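Local structure of beta-L-arabinobiosidase (Bacteroides thetaiotaomicron, 5MQR) at residues H150-F155 / G261-N266; E503-P506 / F510-K513; G1028-R1033 / D1052-D1057. The protein is a glycoside hydrolase of complex pectin breakdown, probably cleaving beta-L-arabinosyl linkages and possibly also those of sialic acid. One frame throughout, in Å; residues are numbered along the deposited sequence.

In the fold
The three contacts lie in separate parts of one long chain, their centres 47 to 48 Å apart and no two touching or sharing a strand or helix. Interaction 1 ties two propeller blades near a calcium ion; interaction 2 pairs neighbouring strands of a hairpin in the sialidase-like carbohydrate-binding-module region; interaction 3 sets a helix end against the C-terminal sheet, nearest the centre of the chain. All are mostly buried, with the exposed Lys263 at the margin of interaction 1. Chemistry differs with place: an arginine layered between a histidine and an alanine, with a water between the backbones in 150-155/261-266, backbone pairing with a salt bridge in 503-506/510-513, and aliphatic and aromatic carbon alone in 1028-1033/1052-1057.

Interaction 1. Residues H150-F155 / G261-N266; sequences HQRVGF and GYKAFN. With EDO (1,2-ethanediol), chain H.
Lys263 and Ala264 meet Arg152 between two blades of the N-terminal beta-propeller: 150-155 lies on strand 148-157, which edges one four-stranded blade, and 261-266 is the loop running into strand 266-269, the first of the next. At Lys263 the methylene CD sits at the edge of the Arg152 guanidinium, 4.3 Å from NH2. The lysine chain then leads off, and its NZ remains 5.6 Å from Arg152 NH2; Glu247, salt-bridged to Arg152 NE, would temper these like charges. Ala264 follows, with a left-handed backbone conformation, and lays its methyl over one guanidinium face, CB 4.1 Å from Arg152 NE, while its backbone N binds the same Glu247 carboxylate. His150 covers the opposite face, its CE1 3.5 Å above the plane; a bend in the arginine chain (chi2 -68°) lets the two side chains layer in this way. Beyond them an ethanediol, probably from the crystallisation liquor, takes a hydrogen bond on O1 from His150 NE2 (3.1 Å) and a weak one from Arg152 NH1. Phe265 turns its ring away, but its carbonyl O lies 2.7 Å from a water that is also 3.2 Å from Arg152 O, so this water can link the two backbones. Asn266 closes the loop onto itself: ND2 donates to Ala264 O at 3.3 Å, in the carbonyl plane, as OD1 accepts from Gly313 N.

Interaction 2. Residues E503-P506 / F510-K513; sequences ELTP and FRMK
Glu503 and Arg511 form an antiparallel hydrogen-bonded pair in the beta hairpin of strands 498-504 and 509-513, with Glu503 N to Arg511 O at 2.8 Å and Arg511 N to Glu503 O at 2.9 Å; Leu504 and Phe510 make the adjoining non-hydrogen-bonded pair. On the face of Glu503 and Arg511 the two side chains run side by side in the same direction. Arg511 presents its guanidinium side-on, so that Glu503 OE1, in the guanidinium plane, accepts from both NE and NH2, each at 2.7 Å. The carboxylate is twisted 33° from that plane. Its other oxygen, OE2, takes a water at 2.6 Å and a hydrogen bond from Gln488. Thr505 crosses the arginine at about a right angle, with CG2 3.5 Å from Arg511 NE, while its OG1 turns to Asp507. On the other face Phe510 CG, anti to the backbone N (chi1 -175°), sets the ring where Leu504 CD2 meets it obliquely, 3.5 Å from Phe510 CD1. The hairpin of this sialidase-like carbohydrate-binding-module region thus has a polar face and a greasy one. Two donors on one oxygen, with OE2 bound separately, would probably stabilise the ionised carboxylate and fix the rotation of both groups.

Interaction 3. Residues G1028-R1033 / D1052-D1057; sequences GLIGLR and DWFCLD
Ile1030, at the C-terminal end of helix 1022-1029, lodges both its branches against strand 1053-1061, one strand of the antiparallel C-terminal sheet of the glycosyl hydrolase family 65 type. The tight part is at Phe1054: Ile1030 CD1 approaches the ring obliquely, 3.4 Å from Phe1054 CD1 and 3.5 Å from CE1, the two side chains sliding past each other in opposite directions. The Phe1054 ring also meets that of Trp1070. Looser packing serves the other branch. Ile1030 CG2, anti to the backbone N, lies 4.1 Å from both CB and CD2 of Leu1056, whose own side chain crosses it obliquely. Leu1032 points the same way but comes no nearer than 5.3 Å. Ile1068 and Phe661, from the two strands flanking 1053-1061, also touch Ile1030. Toward the other end of the strand the surroundings change: Trp1053 is partly exposed and Asp1052 is exposed, neither touching 1028-1033. Gly1031, with positive phi, leaves the helical conformation directly after Ile1030 and turns the chain. Replacing Ile1030 by alanine removes both CG2 and CD1, and Phe1054 and Leu1056 would probably lose their common neighbour, opening a gap between the helix end and the sheet. Every atom pair across this contact is carbon to carbon, so the helix end and the sheet are held by shape and by burial of apolar surface, without directional bonds.

Interaction 1. Residues H150-F155 / G261-N266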
loop_
_atom_site.group_PDB
_atom_site.type_symbol
_atom_site.label_atom_id
_atom_site.label_comp_id
_atom_site.label_asym_id
_atom_site.label_seq_id
_atom_site.Cartn_x
_atom_site.Cartn_y
_atom_site.Cartn_z
ATOM N N HIS A 150 18.426 -14.174 -35.559
ATOM C CA HIS A 150 18.419 -13.007 -34.704
ATOM C C HIS A 150 17.122 -12.239 -34.934
ATOM O O HIS A 150 16.850 -11.850 -36.069
ATOM C CB HIS A 150 19.597 -12.086 -35.015
ATOM C CG HIS A 150 19.747 -10.988 -34.014
ATOM N ND1 HIS A 150 19.171 -9.745 -34.178
ATOM C CD2 HIS A 150 20.339 -10.972 -32.797
ATOM C CE1 HIS A 150 19.442 -8.999 -33.124
ATOM N NE2 HIS A 150 20.158 -9.717 -32.276
ATOM N N GLN A 151 16.345 -12.068 -33.871
ATOM C CA GLN A 151 15.037 -11.389 -33.871
ATOM C C GLN A 151 14.972 -10.472 -32.689
ATOM O O GLN A 151 15.353 -10.900 -31.598
ATOM C CB GLN A 151 13.890 -12.352 -33.495
ATOM C CG GLN A 151 13.553 -13.399 -34.447
ATOM C CD GLN A 151 14.386 -14.635 -34.313
ATOM O OE1 GLN A 151 15.171 -14.909 -35.183
ATOM N NE2 GLN A 151 14.189 -15.402 -33.252
ATOM N N ARG A 152 14.376 -9.299 -32.851
ATOM C CA ARG A 152 14.008 -8.454 -31.698
ATOM C C ARG A 152 12.513 -8.485 -31.424
ATOM O O ARG A 152 12.061 -7.842 -30.463
ATOM C CB ARG A 152 14.445 -7.011 -31.940
ATOM C CG ARG A 152 15.922 -6.832 -32.219
ATOM C CD ARG A 152 16.741 -7.148 -30.985
ATOM N NE ARG A 152 18.000 -6.415 -31.009
ATOM C CZ ARG A 152 19.105 -6.746 -30.331
ATOM N NH1 ARG A 152 19.131 -7.798 -29.490
ATOM N NH2 ARG A 152 20.199 -5.981 -30.473
ATOM N N VAL A 153 11.764 -9.184 -32.295
ATOM C CA VAL A 153 10.316 -9.326 -32.207
ATOM C C VAL A 153 9.976 -10.724 -32.694
ATOM O O VAL A 153 10.509 -11.170 -33.707
ATOM C CB VAL A 153 9.527 -8.263 -33.047
ATOM C CG1 VAL A 153 9.951 -8.219 -34.512
ATOM C CG2 VAL A 153 8.015 -8.501 -32.954
ATOM N N GLY A 154 9.085 -11.386 -31.955
ATOM C CA GLY A 154 8.764 -12.787 -32.130
ATOM C C GLY A 154 7.330 -13.179 -32.439
ATOM O O GLY A 154 7.124 -14.280 -32.943
ATOM N N PHE A 155 6.364 -12.293 -32.188
ATOM C CA PHE A 155 4.967 -12.658 -32.132
ATOM C C PHE A 155 4.063 -11.524 -32.580
ATOM O O PHE A 155 4.320 -10.375 -32.237
ATOM C CB PHE A 155 4.554 -13.009 -30.700
ATOM C CG PHE A 155 5.123 -14.294 -30.172
ATOM C CD1 PHE A 155 4.776 -15.499 -30.730
ATOM C CD2 PHE A 155 5.942 -14.293 -29.065
ATOM C CE1 PHE A 155 5.270 -16.690 -30.213
ATOM C CE2 PHE A 155 6.442 -15.474 -28.550
ATOM C CZ PHE A 155 6.107 -16.678 -29.128
ATOM N N GLY A 261 19.660 3.039 -36.328
ATOM C CA GLY A 261 19.753 1.709 -35.726
ATOM C C GLY A 261 19.735 1.716 -34.218
ATOM O O GLY A 261 20.642 1.213 -33.585
ATOM N N TYR A 262 18.685 2.295 -33.653
ATOM C CA TYR A 262 18.414 2.200 -32.247
ATOM C C TYR A 262 17.934 0.773 -32.053
ATOM O O TYR A 262 17.310 0.196 -32.951
ATOM C CB TYR A 262 17.355 3.215 -31.828
ATOM C CG TYR A 262 17.734 4.667 -32.086
ATOM C CD1 TYR A 262 18.986 5.177 -31.689
ATOM C CD2 TYR A 262 16.858 5.537 -32.741
ATOM C CE1 TYR A 262 19.340 6.501 -31.925
ATOM C CE2 TYR A 262 17.211 6.868 -32.981
ATOM C CZ TYR A 262 18.444 7.341 -32.562
ATOM O OH TYR A 262 18.770 8.646 -32.797
ATOM N N LYS A 263 18.223 0.203 -30.893
ATOM C CA LYS A 263 18.158 -1.245 -30.744
ATOM C C LYS A 263 17.085 -1.722 -29.812
ATOM O O LYS A 263 16.875 -1.124 -28.775
ATOM C CB LYS A 263 19.493 -1.759 -30.234
ATOM C CG LYS A 263 20.631 -1.175 -31.030
ATOM C CD LYS A 263 21.813 -2.098 -31.174
ATOM C CE LYS A 263 22.685 -1.573 -32.307
ATOM N NZ LYS A 263 23.965 -2.316 -32.313
ATOM N N ALA A 264 16.443 -2.828 -30.189
ATOM C CA ALA A 264 15.501 -3.543 -29.332
ATOM C C ALA A 264 14.329 -2.661 -28.897
ATOM O O ALA A 264 13.957 -2.628 -27.716
ATOM C CB ALA A 264 16.232 -4.133 -28.128
ATOM N N PHE A 265 13.785 -1.930 -29.868
ATOM C CA PHE A 265 12.584 -1.115 -29.688
ATOM C C PHE A 265 11.491 -1.845 -28.912
ATOM O O PHE A 265 11.180 -3.012 -29.171
ATOM C CB PHE A 265 12.057 -0.706 -31.067
ATOM C CG PHE A 265 10.747 0.041 -31.050
ATOM C CD1 PHE A 265 9.536 -0.644 -31.025
ATOM C CD2 PHE A 265 10.732 1.428 -31.125
ATOM C CE1 PHE A 265 8.329 0.038 -31.029
ATOM C CE2 PHE A 265 9.524 2.137 -31.136
ATOM C CZ PHE A 265 8.316 1.438 -31.088
ATOM N N ASN A 266 10.928 -1.160 -27.935
ATOM C CA ASN A 266 9.631 -1.544 -27.377
ATOM C C ASN A 266 8.902 -0.278 -27.028
ATOM O O ASN A 266 9.519 0.772 -26.909
ATOM C CB ASN A 266 9.737 -2.499 -26.181
ATOM C CG ASN A 266 10.591 -1.966 -25.045
ATOM O OD1 ASN A 266 10.095 -1.750 -23.938
ATOM N ND2 ASN A 266 11.889 -1.788 -25.299
HETATM C C1 EDO H . 22.863 -8.106 -30.829
HETATM O O1 EDO H . 22.174 -9.121 -30.061
HETATM C C2 EDO H . 23.529 -7.050 -29.934
HETATM O O2 EDO H . 23.555 -5.742 -30.513
HETATM O O HOH W 1 12.547 -4.698 -30.759
#

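Interaction 2. Residues E503-P506 / F510-K513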
loop_
_atom_site.group_PDB
_atom_site.type_symbol
_atom_site.label_atom_id
_atom_site.label_comp_id
_atom_site.label_asym_id
_atom_site.label_seq_id
_atom_site.Cartn_x
_atom_site.Cartn_y
_atom_site.Cartn_z
ATOM N N GLU A 503 21.862 -22.380 10.105
ATOM C CA GLU A 503 22.334 -23.326 9.082
ATOM C C GLU A 503 22.036 -24.751 9.481
ATOM O O GLU A 503 22.322 -25.109 10.609
ATOM C CB GLU A 503 23.862 -23.233 8.912
ATOM C CG GLU A 503 24.334 -22.655 7.601
ATOM C CD GLU A 503 25.853 -22.465 7.523
ATOM O OE1 GLU A 503 26.581 -23.227 8.187
ATOM O OE2 GLU A 503 26.313 -21.549 6.783
ATOM N N LEU A 504 21.490 -25.549 8.567
ATOM C CA LEU A 504 21.534 -26.992 8.715
ATOM C C LEU A 504 22.723 -27.440 7.886
ATOM O O LEU A 504 22.752 -27.197 6.705
ATOM C CB LEU A 504 20.241 -27.636 8.221
ATOM C CG LEU A 504 18.974 -27.368 9.040
ATOM C CD1 LEU A 504 17.779 -27.933 8.304
ATOM C CD2 LEU A 504 19.035 -27.944 10.443
ATOM N N THR A 505 23.719 -28.043 8.506
ATOM C CA THR A 505 24.987 -28.385 7.845
ATOM C C THR A 505 24.980 -29.823 7.329
ATOM O O THR A 505 24.197 -30.666 7.811
ATOM C CB THR A 505 26.202 -28.262 8.808
ATOM O OG1 THR A 505 26.119 -29.255 9.843
ATOM C CG2 THR A 505 26.252 -26.882 9.455
ATOM N N PRO A 506 25.871 -30.121 6.367
ATOM C CA PRO A 506 25.977 -31.505 5.877
ATOM C C PRO A 506 26.608 -32.495 6.846
ATOM O O PRO A 506 26.616 -33.667 6.533
ATOM C CB PRO A 506 26.814 -31.369 4.597
ATOM C CG PRO A 506 27.543 -30.079 4.724
ATOM C CD PRO A 506 26.711 -29.181 5.586
ATOM N N PHE A 510 22.756 -28.124 13.517
ATOM C CA PHE A 510 21.944 -26.925 13.373
ATOM C C PHE A 510 22.730 -25.868 14.118
ATOM O O PHE A 510 22.940 -25.995 15.332
ATOM C CB PHE A 510 20.555 -27.169 13.984
ATOM C CG PHE A 510 19.565 -26.041 13.802
ATOM C CD1 PHE A 510 19.507 -25.286 12.633
ATOM C CD2 PHE A 510 18.651 -25.760 14.814
ATOM C CE1 PHE A 510 18.565 -24.262 12.488
ATOM C CE2 PHE A 510 17.722 -24.727 14.681
ATOM C CZ PHE A 510 17.670 -23.986 13.505
ATOM N N ARG A 511 23.230 -24.865 13.403
ATOM C CA ARG A 511 24.125 -23.869 14.019
ATOM C C ARG A 511 23.786 -22.441 13.648
ATOM O O ARG A 511 23.103 -22.190 12.652
ATOM C CB ARG A 511 25.574 -24.155 13.650
ATOM C CG ARG A 511 25.890 -24.031 12.161
ATOM C CD ARG A 511 27.365 -24.357 11.865
ATOM N NE ARG A 511 27.744 -23.938 10.502
ATOM C CZ ARG A 511 28.992 -23.874 10.029
ATOM N NH1 ARG A 511 30.045 -24.202 10.790
ATOM N NH2 ARG A 511 29.190 -23.480 8.776
HETATM N N MSE A 512 24.276 -21.513 14.463
HETATM C CA MSE A 512 24.043 -20.084 14.277
HETATM C C MSE A 512 25.353 -19.351 14.064
HETATM O O MSE A 512 26.316 -19.577 14.815
HETATM C CB MSE A 512 23.354 -19.572 15.530
HETATM C CG MSE A 512 23.308 -18.051 15.510
HETATM SE SE MSE A 512 21.860 -17.447 16.720
HETATM C CE MSE A 512 22.511 -18.281 18.335
ATOM N N LYS A 513 25.392 -18.440 13.086
ATOM C CA LYS A 513 26.597 -17.662 12.837
ATOM C C LYS A 513 26.645 -16.482 13.807
ATOM O O LYS A 513 25.738 -15.653 13.793
ATOM C CB LYS A 513 26.612 -17.173 11.393
ATOM C CG LYS A 513 27.874 -16.424 10.981
ATOM C CD LYS A 513 27.931 -16.198 9.470
ATOM C CE LYS A 513 29.203 -15.492 9.029
ATOM N NZ LYS A 513 30.429 -16.219 9.450
HETATM O O HOH W 2 28.525 -22.294 5.698
#

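Interaction 3. Residues G1028-R1033 / D1052-D1057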
loop_
_atom_site.group_PDB
_atom_site.type_symbol
_atom_site.label_atom_id
_atom_site.label_comp_id
_atom_site.label_asym_id
_atom_site.label_seq_id
_atom_site.Cartn_x
_atom_site.Cartn_y
_atom_site.Cartn_z
ATOM N N GLY A 1028 -15.711 12.003 10.590
ATOM C CA GLY A 1028 -16.409 12.848 9.632
ATOM C C GLY A 1028 -15.640 12.935 8.334
ATOM O O GLY A 1028 -16.103 12.457 7.286
ATOM N N LEU A 1029 -14.453 13.547 8.409
ATOM C CA LEU A 1029 -13.578 13.737 7.239
ATOM C C LEU A 1029 -13.143 12.405 6.602
ATOM O O LEU A 1029 -13.452 12.141 5.467
ATOM C CB LEU A 1029 -12.351 14.556 7.630
ATOM C CG LEU A 1029 -11.630 15.125 6.424
ATOM C CD1 LEU A 1029 -12.328 16.352 5.871
ATOM C CD2 LEU A 1029 -10.235 15.499 6.834
ATOM N N ILE A 1030 -12.451 11.566 7.354
ATOM C CA ILE A 1030 -12.105 10.217 6.902
ATOM C C ILE A 1030 -13.352 9.339 6.885
ATOM O O ILE A 1030 -13.479 8.450 6.051
ATOM C CB ILE A 1030 -11.055 9.568 7.828
ATOM C CG1 ILE A 1030 -9.743 10.360 7.812
ATOM C CG2 ILE A 1030 -10.779 8.110 7.443
ATOM C CD1 ILE A 1030 -8.945 10.183 6.543
ATOM N N GLY A 1031 -14.275 9.595 7.807
ATOM C CA GLY A 1031 -15.591 9.035 7.719
ATOM C C GLY A 1031 -15.768 7.649 8.302
ATOM O O GLY A 1031 -16.717 6.952 7.910
ATOM N N LEU A 1032 -14.930 7.244 9.254
ATOM C CA LEU A 1032 -15.204 5.993 9.969
ATOM C C LEU A 1032 -16.410 6.193 10.869
ATOM O O LEU A 1032 -16.358 7.007 11.777
ATOM C CB LEU A 1032 -14.007 5.550 10.800
ATOM C CG LEU A 1032 -14.183 4.303 11.692
ATOM C CD1 LEU A 1032 -14.543 3.048 10.906
ATOM C CD2 LEU A 1032 -12.901 4.073 12.472
ATOM N N ARG A 1033 -17.485 5.452 10.612
ATOM C CA ARG A 1033 -18.733 5.606 11.368
ATOM C C ARG A 1033 -18.920 4.518 12.421
ATOM O O ARG A 1033 -19.312 3.407 12.106
ATOM C CB ARG A 1033 -19.928 5.614 10.404
ATOM C CG ARG A 1033 -19.784 6.594 9.225
ATOM C CD ARG A 1033 -19.704 8.058 9.650
ATOM N NE ARG A 1033 -20.906 8.487 10.363
ATOM C CZ ARG A 1033 -21.025 9.619 11.063
ATOM N NH1 ARG A 1033 -20.006 10.485 11.166
ATOM N NH2 ARG A 1033 -22.178 9.899 11.675
ATOM N N ASP A 1052 -4.983 13.687 -3.601
ATOM C CA ASP A 1052 -4.584 12.505 -4.359
ATOM C C ASP A 1052 -4.421 11.278 -3.481
ATOM O O ASP A 1052 -4.531 10.160 -3.972
ATOM C CB ASP A 1052 -3.270 12.734 -5.095
ATOM C CG ASP A 1052 -3.403 13.693 -6.244
ATOM O OD1 ASP A 1052 -4.539 14.039 -6.661
ATOM O OD2 ASP A 1052 -2.340 14.087 -6.747
ATOM N N TRP A 1053 -4.167 11.480 -2.192
ATOM C CA TRP A 1053 -4.017 10.360 -1.279
ATOM C C TRP A 1053 -4.237 10.804 0.125
ATOM O O TRP A 1053 -4.075 11.978 0.427
ATOM C CB TRP A 1053 -2.603 9.760 -1.391
ATOM C CG TRP A 1053 -1.499 10.774 -1.404
ATOM C CD1 TRP A 1053 -0.922 11.368 -2.515
ATOM C CD2 TRP A 1053 -0.851 11.342 -0.271
ATOM N NE1 TRP A 1053 0.047 12.268 -2.120
ATOM C CE2 TRP A 1053 0.113 12.266 -0.751
ATOM C CE3 TRP A 1053 -0.997 11.174 1.114
ATOM C CZ2 TRP A 1053 0.941 13.003 0.112
ATOM C CZ3 TRP A 1053 -0.166 11.904 1.975
ATOM C CH2 TRP A 1053 0.786 12.814 1.468
ATOM N N PHE A 1054 -4.594 9.857 0.983
ATOM C CA PHE A 1054 -4.535 10.076 2.433
ATOM C C PHE A 1054 -4.638 8.742 3.116
ATOM O O PHE A 1054 -4.996 7.742 2.485
ATOM C CB PHE A 1054 -5.639 11.023 2.953
ATOM C CG PHE A 1054 -7.042 10.570 2.649
ATOM C CD1 PHE A 1054 -7.675 9.638 3.445
ATOM C CD2 PHE A 1054 -7.738 11.102 1.574
ATOM C CE1 PHE A 1054 -8.976 9.220 3.166
ATOM C CE2 PHE A 1054 -9.034 10.689 1.279
ATOM C CZ PHE A 1054 -9.658 9.748 2.084
ATOM N N CYS A 1055 -4.379 8.724 4.413
ATOM C CA CYS A 1055 -4.477 7.474 5.143
ATOM C C CYS A 1055 -4.675 7.696 6.622
ATOM O O CYS A 1055 -4.004 8.515 7.221
ATOM C CB CYS A 1055 -3.206 6.647 4.905
ATOM S SG CYS A 1055 -3.106 5.153 5.903
ATOM N N LEU A 1056 -5.616 6.965 7.190
ATOM C CA LEU A 1056 -5.740 6.844 8.635
ATOM C C LEU A 1056 -5.415 5.416 8.990
ATOM O O LEU A 1056 -6.021 4.495 8.497
ATOM C CB LEU A 1056 -7.137 7.187 9.117
ATOM C CG LEU A 1056 -7.345 7.111 10.634
ATOM C CD1 LEU A 1056 -6.650 8.264 11.354
ATOM C CD2 LEU A 1056 -8.835 7.105 10.944
ATOM N N ASP A 1057 -4.454 5.250 9.876
ATOM C CA ASP A 1057 -3.883 3.950 10.184
ATOM C C ASP A 1057 -3.771 3.804 11.684
ATOM O O ASP A 1057 -3.914 4.772 12.442
ATOM C CB ASP A 1057 -2.500 3.874 9.564
ATOM C CG ASP A 1057 -2.100 2.479 9.144
ATOM O OD1 ASP A 1057 -2.688 1.464 9.576
ATOM O OD2 ASP A 1057 -1.143 2.400 8.359
#